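Long-range contacts in TCR alpha chain (Gallus gallus, PDB 6LIR), which pairs with the TCR beta chain in an alpha-beta receptor that probably recognises antigen on chicken T cells: residues Q1-E12 with T98-P109; I111-L120 with M130-P138. All coordinates share one frame; numbering follows the deposited sequence.

Contact 1 (Q1-E12 with T98-P109); sequences QVQQEPSAETSE and TFGTGTRLSVQP
Gln4, Thr103 and Val2 carry much of this junction, where the N-terminal segment 1-12 runs beside the last strand of a V-set immunoglobulin domain. Strands 7-11 and 103-108 are parallel, at 18° between their short axes; backbone bonds alternate along them, from Arg104 N to Pro6 O through to Glu12 N to Gln108 O. Upstream lies the Phe-Gly-X-Gly bulge of the joining segment, Phe99 to Gly102, and the Gln4 amide lies against it. Its chain is extended beyond CG (chi2 -176°), which carries the amide across to the bulge: OE1 accepts a weak bond from Gly102 N (3.0 Å, 142°) and a hydrogen bond from Cys87 N, while NE2 donates to Tyr85 O. OE1 also lies 3.3 Å from Gly100 CA, on the side where a side chain would point. With an alanine at this position, the Gly102 and Cys87 amides and the Tyr85 carbonyl would probably lose their shared partner, and a gap would probably open beside Gly100 and Gly102. Thr103 OG1 points at Glu5 O, modelled so close that the exact length is doubtful; a water also donates to OG1 and accepts from Glu5 N, at 2.7 Å from each. Val2 sets CG1 against Gly100 CA at 3.6 Å and CG2 against Thr98 CG2 at 3.7 Å. Its backbone N is tied through another water, 3.0 Å from both Val2 N and Phe99 O.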
loop_
_atom_site.group_PDB
_atom_site.type_symbol
_atom_site.label_atom_id
_atom_site.label_comp_id
_atom_site.label_asym_id
_atom_site.label_seq_id
_atom_site.Cartn_x
_atom_site.Cartn_y
_atom_site.Cartn_z
ATOM N N GLN A 1 -7.258 20.894 10.306
ATOM C CA GLN A 1 -8.449 21.055 11.137
ATOM C C GLN A 1 -8.740 19.787 11.938
ATOM O O GLN A 1 -9.086 19.850 13.121
ATOM C CB GLN A 1 -9.660 21.418 10.278
ATOM C CG GLN A 1 -10.308 22.736 10.661
ATOM C CD GLN A 1 -11.640 22.963 9.972
ATOM O OE1 GLN A 1 -11.847 22.531 8.837
ATOM N NE2 GLN A 1 -12.552 23.642 10.659
ATOM N N VAL A 2 -8.600 18.635 11.290
ATOM C CA VAL A 2 -8.806 17.343 11.932
ATOM C C VAL A 2 -7.445 16.673 12.031
ATOM O O VAL A 2 -6.890 16.219 11.024
ATOM C CB VAL A 2 -9.810 16.478 11.158
ATOM C CG1 VAL A 2 -10.060 15.186 11.895
ATOM C CG2 VAL A 2 -11.116 17.234 10.964
ATOM N N GLN A 3 -6.898 16.621 13.243
ATOM C CA GLN A 3 -5.516 16.217 13.465
ATOM C C GLN A 3 -5.419 14.778 13.952
ATOM O O GLN A 3 -6.206 14.335 14.794
ATOM C CB GLN A 3 -4.835 17.146 14.471
ATOM C CG GLN A 3 -4.799 18.595 14.028
ATOM C CD GLN A 3 -4.694 19.549 15.196
ATOM O OE1 GLN A 3 -5.680 19.817 15.882
ATOM N NE2 GLN A 3 -3.494 20.070 15.431
ATOM N N GLN A 4 -4.429 14.061 13.423
ATOM C CA GLN A 4 -4.125 12.692 13.806
ATOM C C GLN A 4 -2.615 12.540 13.893
ATOM O O GLN A 4 -1.869 13.232 13.196
ATOM C CB GLN A 4 -4.676 11.667 12.803
ATOM C CG GLN A 4 -6.187 11.630 12.677
ATOM C CD GLN A 4 -6.649 10.532 11.737
ATOM O OE1 GLN A 4 -7.175 10.804 10.657
ATOM N NE2 GLN A 4 -6.441 9.280 12.140
ATOM N N GLU A 5 -2.167 11.628 14.745
ATOM C CA GLU A 5 -0.745 11.340 14.792
ATOM C C GLU A 5 -0.338 10.649 13.492
ATOM O O GLU A 5 -1.068 9.787 12.995
ATOM C CB GLU A 5 -0.412 10.445 15.983
ATOM C CG GLU A 5 -0.620 11.105 17.336
ATOM C CD GLU A 5 0.192 12.375 17.493
ATOM O OE1 GLU A 5 1.410 12.273 17.750
ATOM O OE2 GLU A 5 -0.386 13.475 17.362
ATOM N N PRO A 6 0.796 11.033 12.899
ATOM C CA PRO A 6 1.167 10.458 11.592
ATOM C C PRO A 6 1.320 8.946 11.608
ATOM O O PRO A 6 0.974 8.282 10.622
ATOM C CB PRO A 6 2.489 11.169 11.263
ATOM C CG PRO A 6 3.008 11.654 12.581
ATOM C CD PRO A 6 1.797 11.996 13.389
ATOM N N SER A 7 1.847 8.377 12.690
ATOM C CA SER A 7 2.088 6.944 12.721
ATOM C C SER A 7 1.896 6.408 14.131
ATOM O O SER A 7 1.963 7.145 15.119
ATOM C CB SER A 7 3.492 6.604 12.209
ATOM O OG SER A 7 4.477 7.322 12.924
ATOM N N ALA A 8 1.659 5.101 14.202
ATOM C CA ALA A 8 1.534 4.384 15.461
ATOM C C ALA A 8 2.079 2.979 15.261
ATOM O O ALA A 8 2.097 2.454 14.144
ATOM C CB ALA A 8 0.082 4.334 15.946
ATOM N N GLU A 9 2.517 2.366 16.355
ATOM C CA GLU A 9 3.070 1.024 16.279
ATOM C C GLU A 9 2.695 0.246 17.530
ATOM O O GLU A 9 2.590 0.800 18.626
ATOM C CB GLU A 9 4.599 1.054 16.109
ATOM C CG GLU A 9 5.351 1.533 17.344
ATOM C CD GLU A 9 6.860 1.446 17.194
ATOM O OE1 GLU A 9 7.513 2.508 17.116
ATOM O OE2 GLU A 9 7.392 0.316 17.160
ATOM N N THR A 10 2.498 -1.054 17.347
ATOM C CA THR A 10 2.101 -1.935 18.434
ATOM C C THR A 10 2.506 -3.353 18.070
ATOM O O THR A 10 2.698 -3.683 16.898
ATOM C CB THR A 10 0.595 -1.860 18.714
ATOM O OG1 THR A 10 0.305 -2.522 19.951
ATOM C CG2 THR A 10 -0.192 -2.529 17.597
ATOM N N SER A 11 2.653 -4.180 19.092
ATOM C CA SER A 11 2.929 -5.588 18.876
ATOM C C SER A 11 1.616 -6.347 18.754
ATOM O O SER A 11 0.585 -5.934 19.292
ATOM C CB SER A 11 3.771 -6.165 20.015
ATOM O OG SER A 11 2.997 -6.308 21.192
ATOM N N GLU A 12 1.667 -7.464 18.032
ATOM C CA GLU A 12 0.501 -8.313 17.834
ATOM C C GLU A 12 -0.136 -8.676 19.169
ATOM O O GLU A 12 0.551 -9.074 20.112
ATOM C CB GLU A 12 0.905 -9.581 17.080
ATOM C CG GLU A 12 -0.243 -10.303 16.403
ATOM C CD GLU A 12 0.234 -11.253 15.320
ATOM O OE1 GLU A 12 1.404 -11.690 15.391
ATOM O OE2 GLU A 12 -0.553 -11.556 14.396
ATOM N N THR A 98 -15.134 16.109 6.795
ATOM C CA THR A 98 -13.738 16.526 6.789
ATOM C C THR A 98 -12.884 15.399 7.349
ATOM O O THR A 98 -13.090 14.969 8.490
ATOM C CB THR A 98 -13.538 17.810 7.597
ATOM O OG1 THR A 98 -14.381 18.842 7.069
ATOM C CG2 THR A 98 -12.093 18.263 7.516
ATOM N N PHE A 99 -11.917 14.945 6.559
ATOM C CA PHE A 99 -11.067 13.822 6.922
ATOM C C PHE A 99 -9.837 14.278 7.690
ATOM O O PHE A 99 -9.290 15.358 7.451
ATOM C CB PHE A 99 -10.620 13.057 5.675
ATOM C CG PHE A 99 -11.631 12.071 5.180
ATOM C CD1 PHE A 99 -11.637 10.770 5.659
ATOM C CD2 PHE A 99 -12.574 12.441 4.236
ATOM C CE1 PHE A 99 -12.569 9.858 5.207
ATOM C CE2 PHE A 99 -13.510 11.533 3.777
ATOM C CZ PHE A 99 -13.507 10.239 4.263
ATOM N N GLY A 100 -9.374 13.409 8.581
ATOM C CA GLY A 100 -8.122 13.629 9.263
ATOM C C GLY A 100 -6.944 13.277 8.383
ATOM O O GLY A 100 -7.083 12.737 7.287
ATOM N N THR A 101 -5.754 13.616 8.869
ATOM C CA THR A 101 -4.540 13.383 8.100
ATOM C C THR A 101 -4.160 11.907 8.034
ATOM O O THR A 101 -3.285 11.547 7.243
ATOM C CB THR A 101 -3.389 14.195 8.684
ATOM O OG1 THR A 101 -3.447 14.141 10.112
ATOM C CG2 THR A 101 -3.485 15.646 8.229
ATOM N N GLY A 102 -4.776 11.054 8.850
ATOM C CA GLY A 102 -4.502 9.634 8.804
ATOM C C GLY A 102 -3.365 9.199 9.702
ATOM O O GLY A 102 -2.335 9.876 9.788
ATOM N N THR A 103 -3.553 8.082 10.399
ATOM C CA THR A 103 -2.529 7.500 11.257
ATOM C C THR A 103 -2.121 6.150 10.684
ATOM O O THR A 103 -2.966 5.265 10.506
ATOM C CB THR A 103 -3.034 7.360 12.694
ATOM O OG1 THR A 103 -3.235 8.668 13.247
ATOM C CG2 THR A 103 -2.011 6.611 13.548
ATOM N N ARG A 104 -0.831 5.993 10.402
ATOM C CA ARG A 104 -0.313 4.778 9.779
ATOM C C ARG A 104 0.045 3.793 10.883
ATOM O O ARG A 104 1.031 3.988 11.598
ATOM C CB ARG A 104 0.906 5.067 8.906
ATOM C CG ARG A 104 1.440 3.809 8.288
ATOM C CD ARG A 104 2.450 4.004 7.166
ATOM N NE ARG A 104 3.028 2.736 6.888
ATOM C CZ ARG A 104 2.545 1.838 6.026
ATOM N NH1 ARG A 104 3.098 0.648 5.820
ATOM N NH2 ARG A 104 1.470 2.142 5.311
ATOM N N LEU A 105 -0.759 2.743 11.032
ATOM C CA LEU A 105 -0.542 1.766 12.091
ATOM C C LEU A 105 0.355 0.640 11.591
ATOM O O LEU A 105 0.121 0.073 10.520
ATOM C CB LEU A 105 -1.863 1.186 12.602
ATOM C CG LEU A 105 -1.689 0.055 13.628
ATOM C CD1 LEU A 105 -0.939 0.556 14.856
ATOM C CD2 LEU A 105 -3.020 -0.576 14.022
ATOM N N SER A 106 1.375 0.327 12.379
ATOM C CA SER A 106 2.281 -0.783 12.133
ATOM C C SER A 106 2.094 -1.788 13.259
ATOM O O SER A 106 2.040 -1.401 14.430
ATOM C CB SER A 106 3.737 -0.310 12.077
ATOM O OG SER A 106 4.118 0.017 10.753
ATOM N N VAL A 107 1.976 -3.065 12.909
ATOM C CA VAL A 107 1.735 -4.119 13.887
ATOM C C VAL A 107 2.865 -5.127 13.762
ATOM O O VAL A 107 3.021 -5.772 12.717
ATOM C CB VAL A 107 0.372 -4.797 13.677
ATOM C CG1 VAL A 107 0.190 -5.951 14.661
ATOM C CG2 VAL A 107 -0.756 -3.784 13.814
ATOM N N GLN A 108 3.647 -5.264 14.831
ATOM C CA GLN A 108 4.829 -6.110 14.821
ATOM C C GLN A 108 4.495 -7.483 15.370
ATOM O O GLN A 108 4.141 -7.599 16.555
ATOM C CB GLN A 108 5.949 -5.476 15.635
ATOM C CG GLN A 108 6.537 -4.232 14.995
ATOM C CD GLN A 108 6.717 -3.103 15.984
ATOM O OE1 GLN A 108 6.437 -1.944 15.678
ATOM N NE2 GLN A 108 7.185 -3.434 17.182
ATOM N N PRO A 109 4.614 -8.538 14.574
ATOM C CA PRO A 109 4.376 -9.889 15.088
ATOM C C PRO A 109 5.457 -10.304 16.072
ATOM O O PRO A 109 6.562 -9.758 16.099
ATOM C CB PRO A 109 4.408 -10.769 13.832
ATOM C CG PRO A 109 4.323 -9.818 12.666
ATOM C CD PRO A 109 4.933 -8.537 13.138
HETATM O O HOH W 1 -8.169 17.998 8.431
HETATM O O HOH W 2 -2.574 16.182 11.719
HETATM O O HOH W 3 -3.736 9.619 15.745
#

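Contact 2 (I111-L120 with M130-P138); sequences ITPSPSVYRL and MCLITDYSP
The first beta hairpin of the constant, immunoglobulin-like domain pairs strand 116-120, the outermost strand of its sheet within this chain, with strand 130-134. The short axes are antiparallel at 158°, and three hydrogen-bonded pairs set the register: Ser116 with Thr134, Tyr118 with Leu132 and Leu120 with Met130. The straightest of their bonds runs from Leu132 N to Tyr118 O, 2.8 Å long at 175°, with the donor in the carbonyl plane.

The two faces of the hairpin differ. On one, Val117, Cys131 and Ile133 turn inward: Val117 CG2 lies alongside Ile133 CG1 at 3.7 Å, the two side chains pointing the same way, and Val117 CG1 touches Cys131 SG at 3.8 Å, beside the intradomain disulfide to Cys180. On the other, Tyr118, Leu120, Met130 and Leu132 form an apolar strip, with Leu120 CB 4.2 Å from Met130 CB, and the TCR beta chain packs over it. Tyr118 crosses Thr134 at about a right angle, and its CE2 edge faces Thr134 OG1, which lies near the ring plane; Tyr118 OH reaches Glu133 of the TCR beta chain.

Beyond the paired strands, Asp135 turns the chain with positive phi, and its carbonyl O accepts from Ser114 N at 2.8 Å, the donor nearly in line with the C=O bond. Its carboxylate forms a salt bridge to Arg186 of the TCR beta chain. Next to this turn Pro115 CB meets Tyr136 CB, and at the start of segment 111-120 Ile111 CD1 rests on Ser137 CB at 3.6 Å. Thr134 OG1, set between its backbone N and carbonyl carbon (chi1 74°), is thereby placed to donate to Asp135 OD2 at 2.8 Å, from above the carboxylate plane.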
loop_
_atom_site.group_PDB
_atom_site.type_symbol
_atom_site.label_atom_id
_atom_site.label_comp_id
_atom_site.label_asym_id
_atom_site.label_seq_id
_atom_site.Cartn_x
_atom_site.Cartn_y
_atom_site.Cartn_z
ATOM N N ILE A 111 8.236 -12.729 17.280
ATOM C CA ILE A 111 9.167 -13.493 16.470
ATOM C C ILE A 111 10.237 -14.057 17.380
ATOM O O ILE A 111 10.615 -13.436 18.378
ATOM C CB ILE A 111 9.810 -12.645 15.348
ATOM C CG1 ILE A 111 10.488 -11.401 15.924
ATOM C CG2 ILE A 111 8.785 -12.289 14.280
ATOM C CD1 ILE A 111 11.998 -11.503 15.964
ATOM N N THR A 112 10.700 -15.249 17.045
ATOM C CA THR A 112 11.890 -15.790 17.654
ATOM C C THR A 112 13.016 -15.568 16.669
ATOM O O THR A 112 12.940 -16.066 15.537
ATOM C CB THR A 112 11.728 -17.275 17.914
ATOM O OG1 THR A 112 11.618 -17.961 16.665
ATOM C CG2 THR A 112 10.465 -17.515 18.735
ATOM N N PRO A 113 14.067 -14.842 17.023
ATOM C CA PRO A 113 15.062 -14.496 16.007
ATOM C C PRO A 113 15.988 -15.670 15.740
ATOM O O PRO A 113 16.310 -16.472 16.625
ATOM C CB PRO A 113 15.824 -13.321 16.636
ATOM C CG PRO A 113 14.952 -12.845 17.765
ATOM C CD PRO A 113 14.224 -14.045 18.254
ATOM N N SER A 114 16.426 -15.732 14.499
ATOM C CA SER A 114 17.431 -16.653 14.000
ATOM C C SER A 114 17.958 -16.014 12.726
ATOM O O SER A 114 17.747 -16.540 11.626
ATOM C CB SER A 114 16.846 -18.042 13.742
ATOM O OG SER A 114 17.862 -19.024 13.786
ATOM N N PRO A 115 18.606 -14.858 12.842
ATOM C CA PRO A 115 18.963 -14.083 11.650
ATOM C C PRO A 115 19.859 -14.878 10.718
ATOM O O PRO A 115 20.805 -15.537 11.150
ATOM C CB PRO A 115 19.683 -12.854 12.214
ATOM C CG PRO A 115 20.022 -13.174 13.625
ATOM C CD PRO A 115 19.322 -14.415 14.052
ATOM N N SER A 116 19.541 -14.816 9.427
ATOM C CA SER A 116 20.376 -15.419 8.402
ATOM C C SER A 116 20.449 -14.469 7.221
ATOM O O SER A 116 19.536 -13.674 6.981
ATOM C CB SER A 116 19.835 -16.773 7.942
ATOM O OG SER A 116 19.669 -17.649 9.036
ATOM N N VAL A 117 21.566 -14.534 6.512
ATOM C CA VAL A 117 21.823 -13.693 5.357
ATOM C C VAL A 117 22.168 -14.604 4.186
ATOM O O VAL A 117 22.858 -15.614 4.361
ATOM C CB VAL A 117 22.939 -12.669 5.653
ATOM C CG1 VAL A 117 23.339 -11.942 4.410
ATOM C CG2 VAL A 117 22.456 -11.659 6.685
ATOM N N TYR A 118 21.691 -14.253 2.992
ATOM C CA TYR A 118 21.911 -15.084 1.818
ATOM C C TYR A 118 22.104 -14.205 0.595
ATOM O O TYR A 118 21.546 -13.110 0.495
ATOM C CB TYR A 118 20.737 -16.037 1.537
ATOM C CG TYR A 118 20.253 -16.845 2.716
ATOM C CD1 TYR A 118 20.901 -18.012 3.098
ATOM C CD2 TYR A 118 19.137 -16.448 3.437
ATOM C CE1 TYR A 118 20.451 -18.757 4.172
ATOM C CE2 TYR A 118 18.683 -17.182 4.511
ATOM C CZ TYR A 118 19.340 -18.335 4.875
ATOM O OH TYR A 118 18.885 -19.067 5.947
ATOM N N ARG A 119 22.874 -14.724 -0.353
ATOM C CA ARG A 119 23.074 -14.085 -1.641
ATOM C C ARG A 119 22.264 -14.837 -2.682
ATOM O O ARG A 119 22.253 -16.072 -2.701
ATOM C CB ARG A 119 24.548 -14.087 -2.042
ATOM C CG ARG A 119 25.311 -12.853 -1.624
ATOM C CD ARG A 119 26.624 -13.234 -0.971
ATOM N NE ARG A 119 27.492 -13.995 -1.868
ATOM C CZ ARG A 119 28.388 -13.448 -2.685
ATOM N NH1 ARG A 119 28.533 -12.129 -2.725
ATOM N NH2 ARG A 119 29.137 -14.217 -3.465
ATOM N N LEU A 120 21.600 -14.094 -3.555
ATOM C CA LEU A 120 20.775 -14.693 -4.585
ATOM C C LEU A 120 21.215 -14.190 -5.946
ATOM O O LEU A 120 21.687 -13.057 -6.091
ATOM C CB LEU A 120 19.290 -14.359 -4.392
ATOM C CG LEU A 120 18.688 -14.442 -2.992
ATOM C CD1 LEU A 120 17.201 -14.104 -3.047
ATOM C CD2 LEU A 120 18.905 -15.817 -2.404
ATOM N N MET A 130 21.259 -10.207 -5.239
ATOM C CA MET A 130 20.294 -9.731 -4.258
ATOM C C MET A 130 20.651 -10.291 -2.890
ATOM O O MET A 130 20.874 -11.498 -2.738
ATOM C CB MET A 130 18.872 -10.148 -4.646
ATOM C CG MET A 130 17.796 -9.784 -3.628
ATOM S SD MET A 130 17.371 -8.031 -3.614
ATOM C CE MET A 130 16.534 -7.873 -5.193
ATOM N N CYS A 131 20.708 -9.418 -1.900
ATOM C CA CYS A 131 21.023 -9.820 -0.537
ATOM C C CYS A 131 19.737 -9.980 0.255
ATOM O O CYS A 131 18.932 -9.050 0.330
ATOM C CB CYS A 131 21.957 -8.811 0.128
ATOM S SG CYS A 131 22.676 -9.287 1.723
ATOM N N LEU A 132 19.553 -11.148 0.856
ATOM C CA LEU A 132 18.352 -11.441 1.623
ATOM C C LEU A 132 18.706 -11.682 3.088
ATOM O O LEU A 132 19.469 -12.600 3.405
ATOM C CB LEU A 132 17.646 -12.658 1.029
ATOM C CG LEU A 132 16.403 -13.178 1.750
ATOM C CD1 LEU A 132 15.230 -12.191 1.715
ATOM C CD2 LEU A 132 15.979 -14.537 1.201
ATOM N N ILE A 133 18.132 -10.871 3.975
ATOM C CA ILE A 133 18.237 -11.055 5.419
ATOM C C ILE A 133 16.879 -11.503 5.946
ATOM O O ILE A 133 15.871 -10.818 5.734
ATOM C CB ILE A 133 18.711 -9.770 6.123
ATOM C CG1 ILE A 133 19.987 -9.236 5.469
ATOM C CG2 ILE A 133 18.943 -10.035 7.603
ATOM C CD1 ILE A 133 19.744 -8.114 4.471
ATOM N N THR A 134 16.852 -12.634 6.650
ATOM C CA THR A 134 15.596 -13.233 7.082
ATOM C C THR A 134 15.587 -13.495 8.582
ATOM O O THR A 134 16.629 -13.514 9.242
ATOM C CB THR A 134 15.324 -14.564 6.362
ATOM O OG1 THR A 134 16.183 -15.581 6.895
ATOM C CG2 THR A 134 15.583 -14.438 4.883
ATOM N N ASP A 135 14.372 -13.739 9.090
ATOM C CA ASP A 135 14.129 -14.261 10.440
ATOM C C ASP A 135 14.929 -13.529 11.516
ATOM O O ASP A 135 15.485 -14.135 12.436
ATOM C CB ASP A 135 14.400 -15.764 10.476
ATOM C CG ASP A 135 13.720 -16.496 9.333
ATOM O OD1 ASP A 135 12.472 -16.519 9.303
ATOM O OD2 ASP A 135 14.433 -17.026 8.452
ATOM N N TYR A 136 14.969 -12.210 11.412
ATOM C CA TYR A 136 15.675 -11.358 12.356
ATOM C C TYR A 136 14.678 -10.586 13.212
ATOM O O TYR A 136 13.466 -10.611 12.980
ATOM C CB TYR A 136 16.600 -10.383 11.619
ATOM C CG TYR A 136 15.875 -9.492 10.631
ATOM C CD1 TYR A 136 15.345 -8.267 11.026
ATOM C CD2 TYR A 136 15.718 -9.878 9.307
ATOM C CE1 TYR A 136 14.680 -7.450 10.122
ATOM C CE2 TYR A 136 15.056 -9.071 8.398
ATOM C CZ TYR A 136 14.540 -7.858 8.808
ATOM O OH TYR A 136 13.882 -7.057 7.901
ATOM N N SER A 137 15.215 -9.877 14.205
ATOM C CA SER A 137 14.407 -8.986 15.022
ATOM C C SER A 137 14.692 -7.557 14.595
ATOM O O SER A 137 15.855 -7.127 14.647
ATOM C CB SER A 137 14.738 -9.178 16.497
ATOM O OG SER A 137 14.194 -8.144 17.292
ATOM N N PRO A 138 13.684 -6.805 14.141
ATOM C CA PRO A 138 13.956 -5.494 13.513
ATOM C C PRO A 138 14.794 -4.539 14.350
ATOM O O PRO A 138 15.660 -3.848 13.798
ATOM C CB PRO A 138 12.546 -4.934 13.253
ATOM C CG PRO A 138 11.620 -5.764 14.094
ATOM C CD PRO A 138 12.245 -7.113 14.182
#

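Contact 1 belongs to the variable domain and contact 2 to the constant domain; their centres are about 28 Å apart, and the chain passes almost directly from segment 98-109 to segment 111-120. Each joins an outermost strand to its neighbour, but 1-12 with 98-109 is a parallel pairing between distant parts of the sequence, whereas 111-120 with 130-138 is a local antiparallel hairpin. Contact 1 is only partly buried and uses waters and a side-chain amide where the backbone ladder is interrupted. Contact 2 is more deeply buried, with apolar packing on both faces. The TCR beta chain meets both: at Phe99 and Arg104 among others in contact 1, and along much of one face in contact 2.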